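Local coordinates for conserved hypothetical exported protein (Bacteroides fragilis, PDB 4JJA), which probably acts as an exo-beta-N-acetylmuramidase on peptidoglycan, although its function has not been established directly, at residues 4-9 with 200-205; 8-13 with 138-143; 26-31 with 107-112. All coordinates share one frame; numbering follows the deposited sequence. Where two conformers were deposited one is given.

All three interactions gather at the C-terminal ends of the strands of one parallel sheet. Interactions 1 and 2 share I8 and G9, which lie against both the loop after edge strand 197-200 and the end of the adjacent strand 136-140; their centres are about 8 Å apart, and Q12 NE2 ties them with a probable hydrogen bond of 2.9 Å to P201 O. Interaction 3, at the middle of the sheet, has its centre about 10 Å from that of interaction 2 and joins it through a salt bridge, R142 NE to D108 OD1 at 2.8 Å. Interactions 1 and 3 do not touch. A glycerol, probably from the crystallisation liquor, lies about 4 Å from the P201 side chain.

Interaction 1. Residues 4-9 with 200-205; sequences SDVIIG and IPCKNY
A single antiparallel beta bridge, with I7 and K203 as its hydrogen-bonded pair, fastens the N-terminal residues 4-9 to the loop 200-205 that leaves edge strand 197-200 of the Rossmann-like parallel sheet. I7 N donates to K203 O at 2.9 Å, and K203 N returns a bond of 2.9 Å to I7 O. Each of these carbonyls also receives a CA-H...O contact: V6 CA lies 3.4 Å from K203 O, and C202 CA approaches I7 O to 3.2 Å. Beyond the bridge, the side chain of N204 takes over from the backbone. With CG anti to its own carbonyl carbon (chi1 -54°), its amide reaches back over the N-terminal chain, where ND2 donates to D5 O at 2.9 Å. The bond is fairly straight, 163° at the hydrogen, and D5 O lies only 8° out of the amide plane. A water donates to both S4 O (2.8 Å) and N204 O, adding an indirect clasp near the chain terminus. The two methyls of V6 have different partners, CG1 facing the CB of C202 and CG2 approaching the ring of Y205. That ring is itself fixed by an edge-to-face contact with Y368, and its OH accepts a hydrogen bond from N144 N. V6 and Y205 run side by side in the same direction, with V6 CG2 4.1 Å from Y205 CD1.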
ATOM      1  N   SER A   4      -7.296 -16.287  18.977  1.00 36.98           N
ATOM      2  CA  SER A   4      -8.020 -16.686  17.753  1.00 35.58           C
ATOM      3  C   SER A   4      -7.844 -15.606  16.680  1.00 33.09           C
ATOM      4  O   SER A   4      -7.011 -14.691  16.823  1.00 33.59           O
ATOM      5  CB  SER A   4      -9.502 -17.018  18.062  1.00 36.60           C
ATOM      6  OG  SER A   4     -10.085 -16.137  19.008  1.00 39.02           O
ATOM      7  N   ASP A   5      -8.619 -15.749  15.617  1.00 29.18           N
ATOM      8  CA  ASP A   5      -8.379 -15.098  14.343  1.00 26.09           C
ATOM      9  C   ASP A   5      -8.744 -13.628  14.361  1.00 21.74           C
ATOM     10  O   ASP A   5      -9.577 -13.184  15.137  1.00 19.97           O
ATOM     11  CB  ASP A   5      -9.196 -15.771  13.274  1.00 27.08           C
ATOM     12  CG  ASP A   5      -8.731 -17.187  13.009  1.00 31.44           C
ATOM     13  OD1 ASP A   5      -7.625 -17.556  13.495  1.00 39.06           O
ATOM     14  OD2 ASP A   5      -9.471 -17.912  12.323  1.00 35.69           O
ATOM     15  N   VAL A   6      -8.072 -12.890  13.493  1.00 17.89           N
ATOM     16  CA  VAL A   6      -8.370 -11.463  13.384  1.00 15.18           C
ATOM     17  C   VAL A   6      -9.833 -11.257  13.052  1.00 14.01           C
ATOM     18  O   VAL A   6     -10.363 -11.918  12.180  1.00 15.54           O
ATOM     19  CB  VAL A   6      -7.485 -10.782  12.309  1.00 14.02           C
ATOM     20  CG1 VAL A   6      -7.967  -9.361  12.082  1.00 13.80           C
ATOM     21  CG2 VAL A   6      -6.041 -10.782  12.743  1.00 16.84           C
ATOM     22  N   ILE A   7     -10.457 -10.299  13.722  1.00 12.34           N
ATOM     23  CA  ILE A   7     -11.813  -9.876  13.372  1.00 12.51           C
ATOM     24  C   ILE A   7     -11.656  -8.439  12.854  1.00 11.77           C
ATOM     25  O   ILE A   7     -11.341  -7.508  13.594  1.00 12.34           O
ATOM     26  CB  ILE A   7     -12.776  -9.926  14.579  1.00 13.73           C
ATOM     27  CG1 ILE A   7     -12.820 -11.306  15.205  1.00 15.97           C
ATOM     28  CG2 ILE A   7     -14.168  -9.434  14.202  1.00 16.07           C
ATOM     29  CD1 ILE A   7     -13.602 -11.366  16.534  1.00 19.91           C
ATOM     30  N   ILE A   8     -11.868  -8.260  11.566  1.00 11.09           N
ATOM     31  CA  ILE A   8     -11.694  -6.943  10.967  1.00 10.41           C
ATOM     32  C   ILE A   8     -12.821  -6.004  11.420  1.00 11.31           C
ATOM     33  O   ILE A   8     -13.871  -6.437  11.921  1.00 11.70           O
ATOM     34  CB  ILE A   8     -11.624  -7.005   9.439  1.00 11.46           C
ATOM     35  CG1 ILE A   8     -12.940  -7.499   8.839  1.00 11.81           C
ATOM     36  CG2 ILE A   8     -10.390  -7.836   8.966  1.00 12.79           C
ATOM     37  CD1 ILE A   8     -13.002  -7.383   7.308  1.00 15.09           C
ATOM     38  N   GLY A   9     -12.607  -4.703  11.265  1.00 10.87           N
ATOM     39  CA  GLY A   9     -13.590  -3.712  11.654  1.00 11.14           C
ATOM     40  C   GLY A   9     -14.958  -3.996  11.019  1.00 10.96           C
ATOM     41  O   GLY A   9     -15.977  -3.874  11.678  1.00 11.93           O
ATOM     42  N   ILE A 200     -12.972   1.843  13.788  1.00 10.12           N
ATOM     43  CA  ILE A 200     -13.393   0.581  14.396  1.00  9.63           C
ATOM     44  C   ILE A 200     -12.185  -0.355  14.260  1.00  9.45           C
ATOM     45  O   ILE A 200     -11.866  -0.827  13.169  1.00  9.62           O
ATOM     46  CB  ILE A 200     -14.612  -0.055  13.702  1.00 10.40           C
ATOM     47  CG1 ILE A 200     -15.756   0.962  13.596  1.00 11.08           C
ATOM     48  CG2 ILE A 200     -15.014  -1.347  14.425  1.00 11.77           C
ATOM     49  CD1 ILE A 200     -16.258   1.549  14.942  1.00 13.55           C
ATOM     50  N   PRO A 201     -11.437  -0.579  15.343  1.00 10.42           N
ATOM     51  CA  PRO A 201     -10.217  -1.374  15.248  0.50 10.17           C
ATOM     52  C   PRO A 201     -10.488  -2.844  15.054  1.00 10.36           C
ATOM     53  O   PRO A 201     -11.531  -3.354  15.455  1.00 11.51           O
ATOM     54  CB  PRO A 201      -9.521  -1.128  16.612  0.50 11.11           C
ATOM     55  CG  PRO A 201     -10.080   0.117  17.143  0.50  9.21           C
ATOM     56  CD  PRO A 201     -11.494   0.140  16.631  0.50 10.56           C
ATOM     57  N   CYS A 202      -9.528  -3.530  14.460  1.00  9.60           N
ATOM     58  CA  CYS A 202      -9.584  -4.965  14.435  1.00 10.39           C
ATOM     59  C   CYS A 202      -9.494  -5.537  15.854  1.00 11.47           C
ATOM     60  O   CYS A 202      -8.858  -4.936  16.722  1.00 12.52           O
ATOM     61  CB  CYS A 202      -8.388  -5.533  13.691  1.00 10.37           C
ATOM     62  SG  CYS A 202      -8.222  -5.016  11.977  1.00 15.22           S
ATOM     63  N   LYS A 203     -10.074  -6.717  16.033  1.00 11.71           N
ATOM     64  CA  LYS A 203      -9.864  -7.498  17.263  1.00 13.21           C
ATOM     65  C   LYS A 203      -8.916  -8.636  16.965  1.00 12.49           C
ATOM     66  O   LYS A 203      -8.798  -9.068  15.816  1.00 12.77           O
ATOM     67  CB  LYS A 203     -11.159  -8.052  17.806  1.00 14.46           C
ATOM     68  CG  LYS A 203     -12.137  -6.954  18.209  1.00 18.85           C
ATOM     69  CD  LYS A 203     -13.446  -7.527  18.765  1.00 24.99           C
ATOM     70  CE  LYS A 203     -14.275  -6.484  19.474  1.00 31.75           C
ATOM     71  NZ  LYS A 203     -13.502  -5.491  20.275  1.00 34.48           N
ATOM     72  N   ASN A 204      -8.234  -9.107  18.004  1.00 13.88           N
ATOM     73  CA  ASN A 204      -7.253 -10.197  17.903  1.00 13.78           C
ATOM     74  C   ASN A 204      -6.145  -9.845  16.941  1.00 12.69           C
ATOM     75  O   ASN A 204      -5.728 -10.643  16.117  1.00 14.01           O
ATOM     76  CB  ASN A 204      -7.937 -11.507  17.519  1.00 15.30           C
ATOM     77  CG  ASN A 204      -9.075 -11.866  18.451  1.00 18.69           C
ATOM     78  OD1 ASN A 204      -9.020 -11.596  19.678  1.00 21.92           O
ATOM     79  ND2 ASN A 204     -10.117 -12.459  17.878  1.00 21.52           N
ATOM     80  N   TYR A 205      -5.666  -8.617  17.080  1.00 11.73           N
ATOM     81  CA  TYR A 205      -4.629  -8.088  16.168  1.00 10.43           C
ATOM     82  C   TYR A 205      -3.614  -7.250  16.925  1.00 10.11           C
ATOM     83  O   TYR A 205      -3.972  -6.343  17.677  1.00 11.06           O
ATOM     84  CB  TYR A 205      -5.291  -7.205  15.079  1.00  9.94           C
ATOM     85  CG  TYR A 205      -4.305  -6.679  14.062  1.00  9.72           C
ATOM     86  CD1 TYR A 205      -3.602  -7.521  13.221  1.00 10.33           C
ATOM     87  CD2 TYR A 205      -4.084  -5.313  13.928  1.00 10.89           C
ATOM     88  CE1 TYR A 205      -2.662  -6.994  12.348  1.00 10.71           C
ATOM     89  CE2 TYR A 205      -3.148  -4.788  13.021  1.00 11.52           C
ATOM     90  CZ  TYR A 205      -2.474  -5.637  12.205  1.00 10.35           C
ATOM     91  OH  TYR A 205      -1.529  -5.113  11.313  1.00 11.83           O
TER
HETATM   92  O   HOH W   1      -4.941 -13.152  15.723  1.00 26.34           O

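Interaction 2. Residues 8-13 with 138-143; sequences IGAEQT and LILDRP
G9 and D141 supply the one direct hydrogen bond between these segments: G9 N donates to D141 O at 2.9 Å. A water strengthens the join, accepting from A10 N at 2.8 Å while lying 3.1 Å from D141 O. Apolar contacts occupy both flanks. A10 CB meets L140 CD1 at 3.9 Å, and on the other flank I8 crosses P143 at about a right angle, its CG2 3.9 Å from P143 CD. The segment before helix 13-20 thereby covers the C-terminal end of strand 136-140, next to the edge strand in a parallel sheet of Rossmann-like order. The cationic group is packed through a methyl: I8 CD1 sits over one face of the R142 guanidinium, offset toward its rim and 3.3 Å from NH1, a tight approach. I8 reaches it with CG1 between its own N and carbonyl carbon (chi1 64°), while a salt bridge from NE to D108 and a bond from NH2 to M34 O keep the guanidinium from turning. Within 8-13, polar bonds brace the turn. E11 N and Q12 NE2 both reach I8 O, from opposite faces of its carbonyl plane; Q12 NE2, 3.2 Å from I8 O, stands well out of that plane and also bonds P201 O.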
ATOM      1  N   ILE A   8     -11.868  -8.260  11.566  1.00 11.09           N
ATOM      2  CA  ILE A   8     -11.694  -6.943  10.967  1.00 10.41           C
ATOM      3  C   ILE A   8     -12.821  -6.004  11.420  1.00 11.31           C
ATOM      4  O   ILE A   8     -13.871  -6.437  11.921  1.00 11.70           O
ATOM      5  CB  ILE A   8     -11.624  -7.005   9.439  1.00 11.46           C
ATOM      6  CG1 ILE A   8     -12.940  -7.499   8.839  1.00 11.81           C
ATOM      7  CG2 ILE A   8     -10.390  -7.836   8.966  1.00 12.79           C
ATOM      8  CD1 ILE A   8     -13.002  -7.383   7.308  1.00 15.09           C
ATOM      9  N   GLY A   9     -12.607  -4.703  11.265  1.00 10.87           N
ATOM     10  CA  GLY A   9     -13.590  -3.712  11.654  1.00 11.14           C
ATOM     11  C   GLY A   9     -14.958  -3.996  11.019  1.00 10.96           C
ATOM     12  O   GLY A   9     -15.977  -3.874  11.678  1.00 11.93           O
ATOM     13  N   ALA A  10     -14.975  -4.290   9.711  1.00 11.12           N
ATOM     14  CA  ALA A  10     -16.244  -4.417   8.979  1.00 12.02           C
ATOM     15  C   ALA A  10     -17.104  -5.565   9.489  1.00 12.42           C
ATOM     16  O   ALA A  10     -18.323  -5.538   9.305  1.00 13.33           O
ATOM     17  CB  ALA A  10     -16.006  -4.545   7.498  1.00 13.08           C
ATOM     18  N   GLU A  11     -16.523  -6.570  10.133  1.00 11.64           N
ATOM     19  CA  GLU A  11     -17.276  -7.691  10.698  0.50 12.83           C
ATOM     20  C   GLU A  11     -18.041  -7.310  11.949  1.00 12.77           C
ATOM     21  O   GLU A  11     -18.980  -8.005  12.350  1.00 14.17           O
ATOM     22  CB  GLU A  11     -16.308  -8.816  11.085  0.50 13.32           C
ATOM     23  CG  GLU A  11     -15.727  -9.554   9.940  0.50 15.69           C
ATOM     24  CD  GLU A  11     -14.762 -10.636  10.396  0.50 17.73           C
ATOM     25  OE1 GLU A  11     -13.578 -10.327  10.610  0.50 15.66           O
ATOM     26  OE2 GLU A  11     -15.212 -11.800  10.575  0.50 23.14           O
ATOM     27  N   GLN A  12     -17.616  -6.244  12.609  1.00 11.29           N
ATOM     28  CA  GLN A  12     -18.128  -5.849  13.918  1.00 12.18           C
ATOM     29  C   GLN A  12     -19.355  -4.919  13.770  1.00 12.43           C
ATOM     30  O   GLN A  12     -19.350  -3.768  14.189  1.00 12.26           O
ATOM     31  CB  GLN A  12     -17.036  -5.155  14.720  1.00 13.04           C
ATOM     32  CG  GLN A  12     -15.847  -6.082  14.932  1.00 13.10           C
ATOM     33  CD  GLN A  12     -14.687  -5.324  15.539  1.00 12.08           C
ATOM     34  OE1 GLN A  12     -14.820  -4.735  16.641  1.00 14.75           O
ATOM     35  NE2 GLN A  12     -13.544  -5.373  14.874  1.00 12.67           N
ATOM     36  N   THR A  13     -20.385  -5.460  13.116  1.00 13.73           N
ATOM     37  CA  THR A  13     -21.532  -4.639  12.767  1.00 13.20           C
ATOM     38  C   THR A  13     -22.197  -4.022  13.988  1.00 13.66           C
ATOM     39  O   THR A  13     -22.706  -2.913  13.911  1.00 13.66           O
ATOM     40  CB  THR A  13     -22.531  -5.384  11.930  1.00 14.45           C
ATOM     41  OG1 THR A  13     -23.032  -6.480  12.684  1.00 16.36           O
ATOM     42  CG2 THR A  13     -21.905  -5.882  10.636  1.00 15.41           C
ATOM     43  N   LEU A 138     -15.501   7.280   8.902  1.00 11.14           N
ATOM     44  CA  LEU A 138     -15.500   6.056   9.689  1.00 10.90           C
ATOM     45  C   LEU A 138     -14.559   5.074   8.978  1.00  9.91           C
ATOM     46  O   LEU A 138     -14.805   4.693   7.861  1.00 12.17           O
ATOM     47  CB  LEU A 138     -16.917   5.480   9.749  1.00 11.70           C
ATOM     48  CG  LEU A 138     -17.059   4.146  10.483  1.00 12.41           C
ATOM     49  CD1 LEU A 138     -16.792   4.285  11.971  1.00 14.69           C
ATOM     50  CD2 LEU A 138     -18.451   3.540  10.258  1.00 14.17           C
ATOM     51  N   ILE A 139     -13.492   4.651   9.658  1.00  9.52           N
ATOM     52  CA  ILE A 139     -12.557   3.685   9.090  1.00  9.20           C
ATOM     53  C   ILE A 139     -12.823   2.323   9.735  1.00  9.23           C
ATOM     54  O   ILE A 139     -12.756   2.162  10.967  1.00  9.95           O
ATOM     55  CB  ILE A 139     -11.091   4.095   9.317  1.00  9.42           C
ATOM     56  CG1 ILE A 139     -10.852   5.501   8.704  1.00 11.03           C
ATOM     57  CG2 ILE A 139     -10.141   2.979   8.757  1.00  9.86           C
ATOM     58  CD1 ILE A 139      -9.476   6.057   8.955  1.00 11.19           C
ATOM     59  N   LEU A 140     -13.169   1.346   8.899  1.00  8.73           N
ATOM     60  CA  LEU A 140     -13.359  -0.051   9.334  1.00  9.78           C
ATOM     61  C   LEU A 140     -12.003  -0.694   9.142  1.00  8.50           C
ATOM     62  O   LEU A 140     -11.608  -0.985   7.994  1.00  9.69           O
ATOM     63  CB  LEU A 140     -14.484  -0.691   8.519  1.00 10.08           C
ATOM     64  CG  LEU A 140     -15.826   0.013   8.625  1.00 10.21           C
ATOM     65  CD1 LEU A 140     -16.820  -0.717   7.714  1.00 11.83           C
ATOM     66  CD2 LEU A 140     -16.323   0.154  10.074  1.00 12.62           C
ATOM     67  N   ASP A 141     -11.225  -0.812  10.206  1.00  8.52           N
ATOM     68  CA  ASP A 141      -9.806  -1.087   9.994  1.00  8.48           C
ATOM     69  C   ASP A 141      -9.583  -2.507   9.512  1.00  8.53           C
ATOM     70  O   ASP A 141     -10.360  -3.437   9.851  1.00  9.73           O
ATOM     71  CB  ASP A 141      -9.001  -0.807  11.263  1.00  8.88           C
ATOM     72  CG  ASP A 141      -7.654  -0.161  11.034  1.00  8.45           C
ATOM     73  OD1 ASP A 141      -7.391   0.388   9.951  1.00 10.01           O
ATOM     74  OD2 ASP A 141      -6.889  -0.155  12.057  1.00 10.02           O
ATOM     75  N   ARG A 142      -8.531  -2.689   8.729  1.00  8.53           N
ATOM     76  CA  ARG A 142      -8.041  -3.989   8.311  1.00  8.97           C
ATOM     77  C   ARG A 142      -6.563  -4.055   8.650  1.00  8.25           C
ATOM     78  O   ARG A 142      -5.889  -3.041   8.733  1.00  9.12           O
ATOM     79  CB  ARG A 142      -8.265  -4.256   6.829  1.00 10.26           C
ATOM     80  CG  ARG A 142      -9.741  -4.385   6.468  1.00 12.86           C
ATOM     81  CD  ARG A 142      -9.961  -4.714   5.001  1.00 12.64           C
ATOM     82  NE  ARG A 142     -11.411  -4.728   4.737  1.00 13.09           N
ATOM     83  CZ  ARG A 142     -12.144  -5.788   4.476  1.00 13.03           C
ATOM     84  NH1 ARG A 142     -11.588  -6.989   4.336  1.00 13.59           N
ATOM     85  NH2 ARG A 142     -13.451  -5.640   4.315  1.00 13.85           N
ATOM     86  N   PRO A 143      -6.050  -5.268   8.830  1.00  8.45           N
ATOM     87  CA  PRO A 143      -4.634  -5.404   9.129  1.00  8.14           C
ATOM     88  C   PRO A 143      -3.703  -4.871   8.067  1.00  8.20           C
ATOM     89  O   PRO A 143      -4.072  -4.824   6.901  1.00  9.86           O
ATOM     90  CB  PRO A 143      -4.438  -6.935   9.274  1.00  8.92           C
ATOM     91  CG  PRO A 143      -5.751  -7.415   9.724  1.00 11.04           C
ATOM     92  CD  PRO A 143      -6.729  -6.569   8.930  1.00  9.87           C
TER
HETATM   93  O   HOH W   2     -12.827  -3.867   7.985  1.00 12.06           O

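Interaction 3. Residues 26-31 with 107-112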
ATOM      1  N   ALA A  26     -21.384   7.419   2.075  1.00 13.21           N
ATOM      2  CA  ALA A  26     -20.475   7.116   0.967  1.00 13.81           C
ATOM      3  C   ALA A  26     -19.444   6.125   1.455  1.00 13.22           C
ATOM      4  O   ALA A  26     -19.133   6.103   2.620  1.00 12.45           O
ATOM      5  CB  ALA A  26     -19.760   8.369   0.491  1.00 15.13           C
ATOM      6  N   ILE A  27     -18.911   5.332   0.536  1.00 12.32           N
ATOM      7  CA  ILE A  27     -17.890   4.327   0.851  1.00 11.97           C
ATOM      8  C   ILE A  27     -16.672   4.528  -0.053  1.00 13.65           C
ATOM      9  O   ILE A  27     -16.837   4.716  -1.274  1.00 16.87           O
ATOM     10  CB  ILE A  27     -18.413   2.936   0.657  1.00 13.57           C
ATOM     11  CG1 ILE A  27     -19.659   2.674   1.496  1.00 13.83           C
ATOM     12  CG2 ILE A  27     -17.329   1.916   0.942  1.00 16.01           C
ATOM     13  CD1 ILE A  27     -20.351   1.430   1.112  1.00 17.09           C
ATOM     14  N   PHE A  28     -15.463   4.457   0.531  1.00 12.51           N
ATOM     15  CA  PHE A  28     -14.201   4.381  -0.186  1.00 12.94           C
ATOM     16  C   PHE A  28     -13.715   2.972  -0.040  1.00 11.93           C
ATOM     17  O   PHE A  28     -13.383   2.523   1.066  1.00 12.96           O
ATOM     18  CB  PHE A  28     -13.182   5.367   0.350  1.00 13.29           C
ATOM     19  CG  PHE A  28     -11.788   5.205  -0.230  1.00 14.50           C
ATOM     20  CD1 PHE A  28     -11.559   5.413  -1.555  1.00 16.86           C
ATOM     21  CD2 PHE A  28     -10.711   4.876   0.570  1.00 16.41           C
ATOM     22  CE1 PHE A  28     -10.259   5.284  -2.088  1.00 16.70           C
ATOM     23  CE2 PHE A  28      -9.447   4.729   0.069  1.00 18.64           C
ATOM     24  CZ  PHE A  28      -9.218   4.924  -1.245  1.00 18.05           C
ATOM     25  N   SER A  29     -13.680   2.253  -1.146  1.00 12.63           N
ATOM     26  CA  SER A  29     -13.329   0.850  -1.136  1.00 12.42           C
ATOM     27  C   SER A  29     -13.018   0.370  -2.547  1.00 13.61           C
ATOM     28  O   SER A  29     -12.982   1.158  -3.487  1.00 15.31           O
ATOM     29  CB  SER A  29     -14.501   0.047  -0.533  1.00 13.03           C
ATOM     30  OG  SER A  29     -14.188  -1.305  -0.271  1.00 14.22           O
ATOM     31  N   ASN A  30     -12.765  -0.937  -2.625  1.00 13.57           N
ATOM     32  CA  ASN A  30     -12.571  -1.623  -3.896  1.00 13.52           C
ATOM     33  C   ASN A  30     -12.999  -3.068  -3.701  1.00 14.31           C
ATOM     34  O   ASN A  30     -13.685  -3.392  -2.730  1.00 15.81           O
ATOM     35  CB  ASN A  30     -11.135  -1.442  -4.441  1.00 13.34           C
ATOM     36  CG  ASN A  30     -10.091  -2.142  -3.614  1.00 13.97           C
ATOM     37  OD1 ASN A  30     -10.420  -2.852  -2.660  1.00 13.56           O
ATOM     38  ND2 ASN A  30      -8.814  -1.957  -4.001  1.00 15.28           N
ATOM     39  N   HIS A  31     -12.533  -3.964  -4.564  1.00 13.78           N
ATOM     40  CA  HIS A  31     -12.935  -5.339  -4.487  1.00 13.39           C
ATOM     41  C   HIS A  31     -12.490  -6.067  -3.227  1.00 13.59           C
ATOM     42  O   HIS A  31     -12.961  -7.161  -2.976  1.00 15.01           O
ATOM     43  CB  HIS A  31     -12.395  -6.100  -5.722  1.00 15.35           C
ATOM     44  CG  HIS A  31     -10.914  -6.205  -5.720  1.00 14.92           C
ATOM     45  ND1 HIS A  31     -10.095  -5.116  -5.901  1.00 17.01           N
ATOM     46  CD2 HIS A  31     -10.110  -7.250  -5.415  1.00 15.45           C
ATOM     47  CE1 HIS A  31      -8.837  -5.499  -5.733  1.00 17.09           C
ATOM     48  NE2 HIS A  31      -8.826  -6.787  -5.446  1.00 17.65           N
ATOM     49  N   VAL A 107     -14.292   4.285   5.100  1.00 12.06           N
ATOM     50  CA  VAL A 107     -13.122   3.676   4.491  1.00 11.84           C
ATOM     51  C   VAL A 107     -13.084   2.185   4.873  1.00 11.51           C
ATOM     52  O   VAL A 107     -13.103   1.825   6.042  1.00 11.77           O
ATOM     53  CB  VAL A 107     -11.845   4.360   4.979  1.00 13.22           C
ATOM     54  CG1 VAL A 107     -10.579   3.593   4.494  1.00 13.25           C
ATOM     55  CG2 VAL A 107     -11.823   5.856   4.613  1.00 14.45           C
ATOM     56  N   ASP A 108     -13.048   1.328   3.860  1.00 11.16           N
ATOM     57  CA  ASP A 108     -12.916  -0.120   4.086  1.00 11.63           C
ATOM     58  C   ASP A 108     -12.161  -0.719   2.922  1.00 11.96           C
ATOM     59  O   ASP A 108     -12.754  -1.044   1.908  1.00 13.37           O
ATOM     60  CB  ASP A 108     -14.266  -0.840   4.295  1.00 14.65           C
ATOM     61  CG  ASP A 108     -14.086  -2.316   4.721  1.00 17.25           C
ATOM     62  OD1 ASP A 108     -13.113  -2.648   5.491  1.00 17.86           O
ATOM     63  OD2 ASP A 108     -14.907  -3.181   4.271  1.00 22.82           O
ATOM     64  N   ILE A 109     -10.855  -0.883   3.086  1.00 10.82           N
ATOM     65  CA  ILE A 109     -10.042  -1.260   1.952  1.00 11.13           C
ATOM     66  C   ILE A 109      -8.802  -1.925   2.466  1.00 10.35           C
ATOM     67  O   ILE A 109      -8.285  -1.519   3.512  1.00 11.34           O
ATOM     68  CB  ILE A 109      -9.725  -0.031   1.044  1.00 11.34           C
ATOM     69  CG1 ILE A 109      -9.234  -0.457  -0.354  1.00 12.67           C
ATOM     70  CG2 ILE A 109      -8.779   0.993   1.721  1.00 12.54           C
ATOM     71  CD1 ILE A 109      -9.218   0.708  -1.332  1.00 13.54           C
ATOM     72  N   GLN A 110      -8.317  -2.915   1.724  1.00 10.02           N
ATOM     73  CA  GLN A 110      -7.128  -3.690   2.138  1.00 10.10           C
ATOM     74  C   GLN A 110      -5.862  -3.113   1.509  1.00 10.59           C
ATOM     75  O   GLN A 110      -5.678  -3.164   0.286  1.00 12.87           O
ATOM     76  CB  GLN A 110      -7.281  -5.170   1.773  1.00 10.96           C
ATOM     77  CG  GLN A 110      -6.111  -6.016   2.238  1.00 10.26           C
ATOM     78  CD  GLN A 110      -5.970  -6.014   3.756  1.00 10.09           C
ATOM     79  OE1 GLN A 110      -6.845  -6.503   4.460  1.00 11.62           O
ATOM     80  NE2 GLN A 110      -4.880  -5.454   4.261  1.00 10.77           N
ATOM     81  N   ASP A 111      -4.946  -2.646   2.378  1.00 10.39           N
ATOM     82  CA  ASP A 111      -3.675  -2.058   2.043  1.00 11.03           C
ATOM     83  C   ASP A 111      -2.540  -3.094   2.189  1.00  9.44           C
ATOM     84  O   ASP A 111      -2.733  -4.155   2.794  1.00 10.09           O
ATOM     85  CB  ASP A 111      -3.430  -0.877   3.055  1.00 12.19           C
ATOM     86  CG  ASP A 111      -2.181  -0.148   2.801  1.00 13.43           C
ATOM     87  OD1 ASP A 111      -1.925   0.180   1.629  1.00 16.32           O
ATOM     88  OD2 ASP A 111      -1.410   0.069   3.781  1.00 14.70           O
ATOM     89  N   VAL A 112      -1.316  -2.757   1.751  1.00  8.31           N
ATOM     90  CA  VAL A 112      -0.152  -3.638   1.925  1.00  8.09           C
ATOM     91  C   VAL A 112       1.001  -3.045   2.727  1.00  7.45           C
ATOM     92  O   VAL A 112       1.999  -3.698   2.930  1.00  8.74           O
ATOM     93  CB  VAL A 112       0.347  -4.203   0.581  1.00  9.20           C
ATOM     94  CG1 VAL A 112      -0.790  -4.976  -0.136  1.00 12.10           C
ATOM     95  CG2 VAL A 112       0.860  -3.121  -0.296  1.00 11.46           C
TER
HETATM   96  O   HOH W   3      -6.725  -3.522  -2.381  1.00 16.99           O
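The two central neighbours of the six-stranded parallel sheet, strands 24-28 and 104-107, meet here at their C-terminal ends, where F28 and V107 form a parallel beta bridge and the chains then run on into loops. D108 N donates to F28 O at 3.1 Å. One residue further on, the pairing passes to a side chain: S29 OG donates to D108 O in a short bond of 2.6 Å, set by an OG anti to the S29 backbone N (chi1 -170°), and the same hydroxyl is also hydrogen-bonded to H39 NE2. F28 and V107 point the same way from the sheet, and V107 CG1 meets the phenyl ring at its edge, 4.1 Å from F28 CD2. I109 CG2 adds a second methyl at 4.1 Å from F28 CE2. The other branch of I109 lies at about a right angle to the N30 side chain, with CG1 3.5 Å from N30 OD1 and CD1 3.8 Å from N30 CG. This buried amide is secured at both ends, OD1 by T32 OG1 and ND2 by E58 OE1; ND2 also donates at 3.1 Å to a water that in turn donates to Q110 O. On the I27 side the sheet is covered by helix 40-46 and on the F28 side by helix 119-132, which also packs against the F28 ring, so the chains leaving these neighbouring strands continue to opposite faces, the topological switch point characteristic of Rossmann-like alpha/beta folds.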